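Local coordinates for protein Ddb_g0293866 (Dictyostelium discoideum, PDB 5LW6) that binds ADP-ribose through this macrodomain, one part of a longer protein that probably recognises poly-ADP-ribose and may act as a DNA damage sensor, at residues P40-K45 and S82-F87; P59-S64 and E243-L248; K144-E149 and Y209-V214. All coordinates share one frame; numbering follows the deposited sequence. Where two conformers were deposited one is given.

Contact 1 of 3, residues P40-K45 and S82-F87; sequences PKYRKK and SEYLHF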
loop_
_atom_site.group_PDB
_atom_site.type_symbol
_atom_site.label_atom_id
_atom_site.label_comp_id
_atom_site.label_asym_id
_atom_site.label_seq_id
_atom_site.Cartn_x
_atom_site.Cartn_y
_atom_site.Cartn_z
ATOM N N PRO A 40 -8.607 12.292 3.823
ATOM C CA PRO A 40 -9.483 11.290 3.190
ATOM C C PRO A 40 -10.534 11.901 2.324
ATOM O O PRO A 40 -11.114 12.934 2.690
ATOM C CB PRO A 40 -10.152 10.613 4.359
ATOM C CG PRO A 40 -10.042 11.562 5.510
ATOM C CD PRO A 40 -8.930 12.505 5.234
ATOM N N LYS A 41 -10.736 11.287 1.175
ATOM C CA LYS A 41 -11.769 11.676 0.187
ATOM C C LYS A 41 -12.558 10.412 -0.191
ATOM O O LYS A 41 -12.597 9.989 -1.340
ATOM C CB LYS A 41 -11.093 12.261 -1.021
ATOM C CG LYS A 41 -10.240 13.477 -0.752
ATOM C CD LYS A 41 -11.118 14.689 -0.467
ATOM C CE LYS A 41 -10.334 15.995 -0.242
ATOM N NZ LYS A 41 -11.252 16.878 0.587
ATOM N N TYR A 42 -13.147 9.833 0.808
ATOM C CA TYR A 42 -13.715 8.530 0.681
ATOM C C TYR A 42 -15.096 8.609 0.073
ATOM O O TYR A 42 -15.804 9.585 0.244
ATOM C CB TYR A 42 -13.736 7.812 2.019
ATOM C CG TYR A 42 -12.391 7.606 2.660
ATOM C CD1 TYR A 42 -11.213 7.603 1.895
ATOM C CD2 TYR A 42 -12.291 7.294 4.016
ATOM C CE1 TYR A 42 -9.983 7.375 2.472
ATOM C CE2 TYR A 42 -11.044 7.085 4.623
ATOM C CZ TYR A 42 -9.896 7.135 3.845
ATOM O OH TYR A 42 -8.687 6.916 4.442
ATOM N N ARG A 43 -15.521 7.563 -0.628
ATOM C CA ARG A 43 -16.815 7.552 -1.372
ATOM C C ARG A 43 -17.519 6.213 -1.171
ATOM O O ARG A 43 -16.958 5.216 -1.533
ATOM C CB ARG A 43 -16.551 7.732 -2.881
ATOM C CG ARG A 43 -16.046 9.125 -3.222
ATOM C CD ARG A 43 -16.153 9.435 -4.715
ATOM N NE ARG A 43 -15.892 10.865 -4.933
ATOM C CZ ARG A 43 -15.675 11.441 -6.120
ATOM N NH1 ARG A 43 -15.654 10.721 -7.246
ATOM N NH2 ARG A 43 -15.447 12.764 -6.185
ATOM N N LYS A 44 -18.693 6.259 -0.579
ATOM C CA LYS A 44 -19.517 5.055 -0.321
ATOM C C LYS A 44 -20.117 4.607 -1.643
ATOM O O LYS A 44 -20.598 5.444 -2.479
ATOM C CB LYS A 44 -20.670 5.285 0.662
ATOM C CG LYS A 44 -20.221 5.725 2.052
ATOM C CD LYS A 44 -21.366 5.582 3.090
ATOM C CE LYS A 44 -20.926 6.123 4.461
ATOM N NZ LYS A 44 -21.041 7.597 4.472
ATOM N N LYS A 45 -20.059 3.308 -1.836
ATOM C CA LYS A 45 -20.656 2.621 -3.002
ATOM C C LYS A 45 -21.322 1.358 -2.555
ATOM O O LYS A 45 -20.636 0.367 -2.226
ATOM C CB LYS A 45 -19.607 2.248 -4.042
ATOM C CG LYS A 45 -18.814 3.400 -4.557
ATOM C CD LYS A 45 -17.723 2.907 -5.516
ATOM C CE LYS A 45 -16.838 4.078 -5.952
ATOM N NZ LYS A 45 -15.927 3.687 -7.073
ATOM N N SER A 82 -9.209 1.396 10.413
ATOM C CA SER A 82 -10.495 1.397 11.076
ATOM C C SER A 82 -11.350 2.577 10.625
ATOM O O SER A 82 -12.556 2.431 10.421
ATOM C CB SER A 82 -10.355 1.244 12.614
ATOM O OG SER A 82 -11.650 1.188 13.154
ATOM N N GLU A 83 -10.740 3.747 10.398
ATOM C CA GLU A 83 -11.425 4.891 9.909
ATOM C C GLU A 83 -12.077 4.608 8.542
ATOM O O GLU A 83 -13.277 4.896 8.331
ATOM C CB GLU A 83 -10.496 6.082 9.825
ATOM C CG GLU A 83 -11.088 7.394 9.330
ATOM C CD GLU A 83 -10.043 8.508 9.195
ATOM O OE1 GLU A 83 -8.999 8.249 8.526
ATOM O OE2 GLU A 83 -10.241 9.651 9.733
ATOM N N TYR A 84 -11.294 4.041 7.652
ATOM C CA TYR A 84 -11.777 3.699 6.315
ATOM C C TYR A 84 -12.873 2.637 6.407
ATOM O O TYR A 84 -13.978 2.806 5.823
ATOM C CB TYR A 84 -10.582 3.202 5.510
ATOM C CG TYR A 84 -10.969 2.758 4.073
ATOM C CD1 TYR A 84 -11.124 3.712 3.061
ATOM C CD2 TYR A 84 -11.204 1.446 3.763
ATOM C CE1 TYR A 84 -11.471 3.330 1.766
ATOM C CE2 TYR A 84 -11.573 1.047 2.471
ATOM C CZ TYR A 84 -11.735 1.981 1.492
ATOM O OH TYR A 84 -12.136 1.501 0.245
ATOM N N LEU A 85 -12.639 1.551 7.149
ATOM C CA LEU A 85 -13.644 0.440 7.196
ATOM C C LEU A 85 -14.969 0.868 7.860
ATOM O O LEU A 85 -16.042 0.449 7.458
ATOM C CB LEU A 85 -13.056 -0.801 7.801
ATOM C CG LEU A 85 -11.942 -1.486 6.985
ATOM C CD1 LEU A 85 -11.366 -2.653 7.801
ATOM C CD2 LEU A 85 -12.478 -1.999 5.674
ATOM N N HIS A 86 -14.894 1.672 8.899
ATOM C CA HIS A 86 -16.108 2.168 9.575
ATOM C C HIS A 86 -16.865 3.067 8.684
ATOM O O HIS A 86 -18.088 2.984 8.635
ATOM C CB HIS A 86 -15.728 2.924 10.857
ATOM C CG HIS A 86 -15.366 1.999 11.978
ATOM N ND1 HIS A 86 -14.521 2.354 13.014
ATOM C CD2 HIS A 86 -15.708 0.717 12.202
ATOM C CE1 HIS A 86 -14.386 1.333 13.843
ATOM N NE2 HIS A 86 -15.073 0.316 13.356
ATOM N N PHE A 87 -16.188 3.954 7.984
ATOM C CA PHE A 87 -16.832 4.827 7.046
ATOM C C PHE A 87 -17.604 3.993 6.010
ATOM O O PHE A 87 -18.715 4.403 5.555
ATOM C CB PHE A 87 -15.819 5.694 6.357
ATOM C CG PHE A 87 -16.368 6.661 5.388
ATOM C CD1 PHE A 87 -16.773 7.903 5.791
ATOM C CD2 PHE A 87 -16.453 6.331 4.004
ATOM C CE1 PHE A 87 -17.288 8.790 4.843
ATOM C CE2 PHE A 87 -16.954 7.237 3.074
ATOM C CZ PHE A 87 -17.339 8.477 3.503
HETATM O O HOH W 1 -8.566 6.322 6.896
#
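Glu83 OE1 is held twice. A water donates to it at 2.6 Å and itself accepts from Tyr42 OH at 2.5 Å, and NE2 of His246, on helix 237-253, makes a second bond to the same oxygen. The water lies at the edge of the Tyr42 ring, in its plane. Below the hydroxyl, that ring is sandwiched: CB of Pro40 covers one face, and CD1 of Tyr84 sits 3.6 Å above the other, over the ring centre. This is a T-shaped pair with Tyr84 giving its edge, planes at 86°. Tyr42 in turn offers an edge to the face of Phe87, where Tyr42 CB comes within 3.4 Å of Phe87 CE2. Over the opposite face of Phe87 comes Lys44. A bend at its last torsion (chi4 80°) folds the ammonium inward, putting Lys44 NZ 4.2 Å from the Phe87 ring centroid in a cation-pi contact. With neither ring nor hydroxyl, an alanine in place of Tyr42 is likely to leave the water less firmly held at Glu83 and to open a gap between Pro40, Tyr84 and Phe87. Tyr84 OH, for its part, bonds to Asp253. Tyr42, Tyr84 and Phe87 thus make an aromatic cluster at the surface, fastening the loop before strand 55-59 to the end of helix 70-87.

Contact 2 of 3, residues P59-S64 and E243-L248; sequences PFISTS and ETYHSL
Ile61 lays its side chain over the ring of Tyr245 while its backbone takes hold of the same tyrosine's hydroxyl. The two side chains arrive from opposite directions. Ile61 CG1 stands anti to the carbonyl carbon (chi1 -51°), and a fully extended chi2 of 180° then carries CD1 out over the aromatic face. There Ile61 CD1 sits 3.6 Å from the Tyr245 ring centroid, almost on the ring normal, a clear CH-pi contact. The same methyl also meets the helix at two further points, with Leu248 CD2 4.1 Å from Ile61 CD1 and Thr244 CG2 similarly near, so this one branch fits among three residues of helix 237-253.

At the far end of the tyrosine, Ile61 N donates to Tyr245 OH at 3.1 Å, with an N-H...O angle of 145°. A water in the plane of the Tyr245 ring links Tyr245 OH, 2.6 Å away, to Ile61 O, to which it donates at 2.7 Å. Phe60 turns its edge to the hydroxyl, Phe60 CD1 lying 3.9 Å from Tyr245 OH, while CG2 of Thr63 covers one face of the phenylalanine. Behind this, a type II turn from Phe60 to Thr63 is reinforced by Thr63 OG1, which donates to Phe60 O at 2.8 Å alongside the backbone N of Thr63.

Ser77 of helix 70-87 adds a weak bond to Tyr245 OH. One tyrosine therefore serves both chemistries in a buried part of the domain: its face takes a hydrocarbon arm, and its hydroxyl satisfies the Ile61 amide directly and reaches the Ile61 carbonyl through water.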
loop_
_atom_site.group_PDB
_atom_site.type_symbol
_atom_site.label_atom_id
_atom_site.label_comp_id
_atom_site.label_asym_id
_atom_site.label_seq_id
_atom_site.Cartn_x
_atom_site.Cartn_y
_atom_site.Cartn_z
ATOM N N PRO A 59 1.470 -3.065 1.858
ATOM C CA PRO A 59 2.417 -3.271 2.911
ATOM C C PRO A 59 2.075 -2.498 4.209
ATOM O O PRO A 59 1.216 -1.625 4.210
ATOM C CB PRO A 59 3.723 -2.778 2.254
ATOM C CG PRO A 59 3.277 -1.616 1.485
ATOM C CD PRO A 59 1.935 -2.057 0.883
ATOM N N PHE A 60 2.717 -2.913 5.311
ATOM C CA PHE A 60 2.687 -2.206 6.592
ATOM C C PHE A 60 3.636 -1.022 6.429
ATOM O O PHE A 60 4.863 -1.118 6.619
ATOM C CB PHE A 60 3.091 -3.196 7.665
ATOM C CG PHE A 60 2.982 -2.723 9.083
ATOM C CD1 PHE A 60 2.224 -1.627 9.437
ATOM C CD2 PHE A 60 3.576 -3.505 10.131
ATOM C CE1 PHE A 60 2.060 -1.253 10.753
ATOM C CE2 PHE A 60 3.428 -3.091 11.475
ATOM C CZ PHE A 60 2.694 -1.965 11.779
ATOM N N ILE A 61 3.050 0.077 5.968
ATOM C CA ILE A 61 3.824 1.142 5.330
ATOM C C ILE A 61 4.953 1.629 6.224
ATOM O O ILE A 61 4.718 1.918 7.401
ATOM C CB ILE A 61 2.896 2.289 4.870
ATOM C CG1 ILE A 61 1.712 1.715 4.031
ATOM C CG2 ILE A 61 3.718 3.415 4.274
ATOM C CD1 ILE A 61 0.778 2.818 3.566
ATOM N N SER A 62 6.153 1.637 5.640
ATOM C CA SER A 62 7.412 2.228 6.200
ATOM C C SER A 62 8.059 1.409 7.301
ATOM O O SER A 62 9.051 1.846 7.864
ATOM C CB SER A 62 7.153 3.644 6.683
ATOM O OG SER A 62 6.875 4.439 5.533
ATOM N N THR A 63 7.544 0.237 7.617
ATOM C CA THR A 63 8.012 -0.492 8.776
ATOM C C THR A 63 9.211 -1.339 8.554
ATOM O O THR A 63 9.852 -1.786 9.513
ATOM C CB THR A 63 6.953 -1.406 9.409
ATOM O OG1 THR A 63 6.478 -2.372 8.505
ATOM C CG2 THR A 63 5.793 -0.570 9.905
ATOM N N SER A 64 9.553 -1.680 7.378
ATOM C CA SER A 64 10.752 -2.589 7.521
ATOM C C SER A 64 11.999 -1.845 7.118
ATOM O O SER A 64 12.613 -1.119 7.956
ATOM C CB SER A 64 10.534 -3.910 6.819
ATOM O OG SER A 64 9.710 -3.687 5.695
ATOM N N GLU A 243 -1.030 10.575 6.119
ATOM C CA GLU A 243 -1.456 11.055 4.826
ATOM C C GLU A 243 -1.218 9.991 3.742
ATOM O O GLU A 243 -1.991 9.899 2.804
ATOM C CB GLU A 243 -0.686 12.322 4.471
ATOM C CG GLU A 243 -0.992 12.921 3.112
ATOM C CD GLU A 243 -2.399 13.393 2.802
ATOM O OE1 GLU A 243 -3.313 13.476 3.667
ATOM O OE2 GLU A 243 -2.582 13.770 1.588
ATOM N N THR A 244 -0.142 9.226 3.864
ATOM C CA THR A 244 0.139 8.086 2.952
ATOM C C THR A 244 -1.049 7.103 2.969
ATOM O O THR A 244 -1.540 6.705 1.921
ATOM C CB THR A 244 1.467 7.416 3.224
ATOM O OG1 THR A 244 2.542 8.370 3.394
ATOM C CG2 THR A 244 1.807 6.513 2.127
ATOM N N TYR A 245 -1.525 6.765 4.142
ATOM C CA TYR A 245 -2.665 5.865 4.220
ATOM C C TYR A 245 -3.905 6.488 3.606
ATOM O O TYR A 245 -4.631 5.883 2.843
ATOM C CB TYR A 245 -2.963 5.419 5.662
ATOM C CG TYR A 245 -2.085 4.283 6.119
ATOM C CD1 TYR A 245 -2.389 2.965 5.776
ATOM C CD2 TYR A 245 -0.961 4.483 6.848
ATOM C CE1 TYR A 245 -1.574 1.927 6.180
ATOM C CE2 TYR A 245 -0.145 3.437 7.263
ATOM C CZ TYR A 245 -0.439 2.148 6.902
ATOM O OH TYR A 245 0.411 1.071 7.294
ATOM N N HIS A 246 -4.156 7.748 3.925
ATOM C CA HIS A 246 -5.297 8.454 3.300
ATOM C C HIS A 246 -5.229 8.443 1.791
ATOM O O HIS A 246 -6.186 8.164 1.142
ATOM C CB HIS A 246 -5.408 9.873 3.845
ATOM C CG HIS A 246 -5.934 9.938 5.243
ATOM N ND1 HIS A 246 -5.553 10.918 6.148
ATOM C CD2 HIS A 246 -6.846 9.173 5.883
ATOM C CE1 HIS A 246 -6.175 10.706 7.301
ATOM N NE2 HIS A 246 -6.999 9.679 7.153
ATOM N N SER A 247 -4.069 8.764 1.236
ATOM C CA SER A 247 -3.851 8.710 -0.193
ATOM C C SER A 247 -4.101 7.334 -0.771
ATOM O O SER A 247 -4.707 7.177 -1.864
ATOM C CB SER A 247 -2.408 9.102 -0.477
ATOM O OG SER A 247 -2.313 10.458 -0.190
ATOM N N LEU A 248 -3.590 6.319 -0.104
ATOM C CA LEU A 248 -3.791 4.956 -0.558
ATOM C C LEU A 248 -5.268 4.613 -0.625
ATOM O O LEU A 248 -5.754 4.032 -1.584
ATOM C CB LEU A 248 -3.004 4.039 0.370
ATOM C CG LEU A 248 -3.166 2.552 0.120
ATOM C CD1 LEU A 248 -2.708 2.185 -1.290
ATOM C CD2 LEU A 248 -2.376 1.791 1.175
HETATM O O HOH W 2 2.408 1.809 8.826
#

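Contact 3 of 3, residues K144-E149 and Y209-V214; sequences KLFATE and YGIDIV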
loop_
_atom_site.group_PDB
_atom_site.type_symbol
_atom_site.label_atom_id
_atom_site.label_comp_id
_atom_site.label_asym_id
_atom_site.label_seq_id
_atom_site.Cartn_x
_atom_site.Cartn_y
_atom_site.Cartn_z
ATOM N N LYS A 144 -7.269 -7.096 -6.457
ATOM C CA LYS A 144 -7.193 -6.410 -7.702
ATOM C C LYS A 144 -6.235 -5.221 -7.726
ATOM O O LYS A 144 -5.783 -4.796 -8.823
ATOM C CB LYS A 144 -8.593 -6.001 -8.176
ATOM C CG LYS A 144 -9.391 -7.216 -8.570
ATOM C CD LYS A 144 -10.669 -6.763 -9.270
ATOM C CE LYS A 144 -11.678 -7.933 -9.443
ATOM N NZ LYS A 144 -11.169 -8.659 -10.625
ATOM N N LEU A 145 -5.915 -4.698 -6.534
ATOM C CA LEU A 145 -5.012 -3.593 -6.386
ATOM C C LEU A 145 -3.834 -4.068 -5.490
ATOM O O LEU A 145 -4.030 -4.674 -4.473
ATOM C CB LEU A 145 -5.619 -2.322 -5.770
ATOM C CG LEU A 145 -6.797 -1.722 -6.565
ATOM C CD1 LEU A 145 -8.017 -2.448 -6.094
ATOM C CD2 LEU A 145 -6.917 -0.214 -6.312
ATOM N N PHE A 146 -2.620 -3.813 -5.958
ATOM C CA PHE A 146 -1.412 -4.262 -5.259
ATOM C C PHE A 146 -0.531 -3.038 -5.043
ATOM O O PHE A 146 -0.133 -2.420 -6.014
ATOM C CB PHE A 146 -0.668 -5.316 -6.075
ATOM C CG PHE A 146 0.483 -5.939 -5.324
ATOM C CD1 PHE A 146 1.736 -5.344 -5.306
ATOM C CD2 PHE A 146 0.297 -7.047 -4.580
ATOM C CE1 PHE A 146 2.798 -5.863 -4.584
ATOM C CE2 PHE A 146 1.334 -7.622 -3.878
ATOM C CZ PHE A 146 2.570 -7.042 -3.818
ATOM N N ALA A 147 -0.246 -2.720 -3.783
ATOM C CA ALA A 147 0.544 -1.538 -3.398
ATOM C C ALA A 147 1.941 -1.976 -3.029
ATOM O O ALA A 147 2.143 -3.025 -2.342
ATOM C CB ALA A 147 -0.067 -0.843 -2.238
ATOM N N THR A 148 2.906 -1.151 -3.440
ATOM C CA THR A 148 4.317 -1.337 -3.129
ATOM C C THR A 148 4.949 -0.019 -2.700
ATOM O O THR A 148 4.646 1.016 -3.264
ATOM C CB THR A 148 5.053 -1.948 -4.366
ATOM O OG1 THR A 148 6.398 -2.291 -4.034
ATOM C CG2 THR A 148 5.049 -1.049 -5.552
ATOM N N GLU A 149 5.901 -0.070 -1.770
ATOM C CA GLU A 149 6.602 1.169 -1.358
ATOM C C GLU A 149 7.566 1.578 -2.471
ATOM O O GLU A 149 8.132 0.724 -3.156
ATOM C CB GLU A 149 7.377 0.935 -0.117
ATOM C CG GLU A 149 6.432 0.663 1.053
ATOM C CD GLU A 149 7.111 0.579 2.436
ATOM O OE1 GLU A 149 8.354 0.879 2.599
ATOM O OE2 GLU A 149 6.423 0.117 3.350
ATOM N N TYR A 209 -2.455 -13.627 -11.710
ATOM C CA TYR A 209 -2.669 -13.278 -10.283
ATOM C C TYR A 209 -3.766 -12.213 -10.080
ATOM O O TYR A 209 -4.101 -11.855 -8.965
ATOM C CB TYR A 209 -1.376 -12.833 -9.647
ATOM C CG TYR A 209 -0.289 -13.880 -9.562
ATOM C CD1 TYR A 209 -0.592 -15.244 -9.366
ATOM C CD2 TYR A 209 1.042 -13.533 -9.765
ATOM C CE1 TYR A 209 0.436 -16.180 -9.318
ATOM C CE2 TYR A 209 2.059 -14.468 -9.730
ATOM C CZ TYR A 209 1.748 -15.801 -9.523
ATOM O OH TYR A 209 2.724 -16.707 -9.394
ATOM N N GLY A 210 -4.391 -11.824 -11.148
ATOM C CA GLY A 210 -5.613 -11.025 -11.106
ATOM C C GLY A 210 -5.471 -9.600 -10.662
ATOM O O GLY A 210 -6.499 -8.934 -10.303
ATOM N N ILE A 211 -4.269 -9.076 -10.763
ATOM C CA ILE A 211 -3.973 -7.678 -10.365
ATOM C C ILE A 211 -4.291 -6.774 -11.512
ATOM O O ILE A 211 -3.755 -6.959 -12.656
ATOM C CB ILE A 211 -2.508 -7.505 -9.878
ATOM C CG1 ILE A 211 -2.255 -8.272 -8.553
ATOM C CG2 ILE A 211 -2.203 -6.028 -9.714
ATOM C CD1 ILE A 211 -0.801 -8.624 -8.235
ATOM N N ASP A 212 -5.119 -5.760 -11.277
ATOM C CA ASP A 212 -5.421 -4.730 -12.279
ATOM C C ASP A 212 -4.644 -3.455 -12.177
ATOM O O ASP A 212 -4.457 -2.764 -13.197
ATOM C CB ASP A 212 -6.894 -4.374 -12.245
ATOM C CG ASP A 212 -7.778 -5.550 -12.661
ATOM O OD1 ASP A 212 -7.306 -6.434 -13.414
ATOM O OD2 ASP A 212 -8.936 -5.611 -12.171
ATOM N N ILE A 213 -4.249 -3.089 -10.945
ATOM C CA ILE A 213 -3.618 -1.824 -10.660
ATOM C C ILE A 213 -2.493 -2.054 -9.669
ATOM O O ILE A 213 -2.683 -2.700 -8.667
ATOM C CB ILE A 213 -4.635 -0.780 -10.054
ATOM C CG1 ILE A 213 -5.789 -0.476 -10.996
ATOM C CG2 ILE A 213 -3.891 0.498 -9.583
ATOM C CD1 ILE A 213 -7.023 -0.085 -10.238
ATOM N N VAL A 214 -1.317 -1.530 -9.962
ATOM C CA VAL A 214 -0.153 -1.463 -9.047
ATOM C C VAL A 214 -0.017 -0.012 -8.538
ATOM O O VAL A 214 -0.066 0.910 -9.316
ATOM C CB VAL A 214 1.180 -1.938 -9.742
ATOM C CG1 VAL A 214 2.366 -1.647 -8.830
ATOM C CG2 VAL A 214 1.078 -3.411 -10.103
HETATM O O HOH W 3 -11.067 -6.807 -12.920
HETATM O O HOH W 4 -8.432 -8.933 -11.859
#
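Lys144, Phe146 and Ile213 bury the most surface in this contact, and the first of them begins the pairing with its backbone. Lys144 O accepts from two successive amides, Asp212 N at 2.7 Å and Ile213 N at 3.1 Å. The second donor lies nearly along the C=O axis, whereas the first is tilted 20° from the carbonyl plane. The Lys144 side chain runs beside that of Asp212, pointing the same way, with Lys144 CD 3.6 Å from Asp212 OD2. A bend at the last torsion (chi4 -80°) turns the ammonium toward the acid, yet Lys144 NZ stays 4.1 Å from Asp212 OD2, beyond a salt bridge, and water makes the link instead. One water accepts from Lys144 NZ and donates to Asp212 OD2. Another, also taking a bond from NZ, donates to Gly210 O and, at longer range, to Asp212 OD1. Opposite charges this close would probably favour the ionised form of each.

Two residues on, Phe146 N returns the pairing by donating to Ile213 O at 2.9 Å, a rather straight bond of 163°. The CA-H groups of Leu145 and Val214 point at Ile213 O and Phe146 O, lining up the two chains. Side chains then divide between the faces of the sheet. Ile213 lies alongside Leu145, its CD1 3.9 Å from Leu145 CD2. Phe146 and Val214 point to the other face; Phe146 CB also meets Ile211 CD1, from the loop before the strand, at 4.0 Å, and the Phe146 ring goes on to meet Phe139.

Gly210, with positive phi, leads the chain out of helix 204-207 toward the bridges Leu145-Ile213 and Phe146-Val214. These are parallel bridges between neighbouring inner strands, 145-149 and 213-217, of the mixed sheet at the heart of a macrodomain.

How the contacts relate
Contact 2 lies near the middle of the domain, its centre about 16 Å from that of contact 1 and about 15 Å from that of contact 3; contacts 1 and 3 are about 20 Å apart, centre to centre, and do not touch. Helix 237-253 joins the first two, since His246 of contact 2 also packs against Tyr42 and Pro40 of contact 1. Glu149, at the end of strand 145-149, accepts from Ser62 N and so ties contact 3 to contact 2. Along the chain, the segments of contacts 1 and 2 alternate, while contact 3 is nested inside the loop that contact 2 closes. Together they draw the N-terminal loop, helix 70-87, the central sheet and the C-terminal helix into one compact macrodomain.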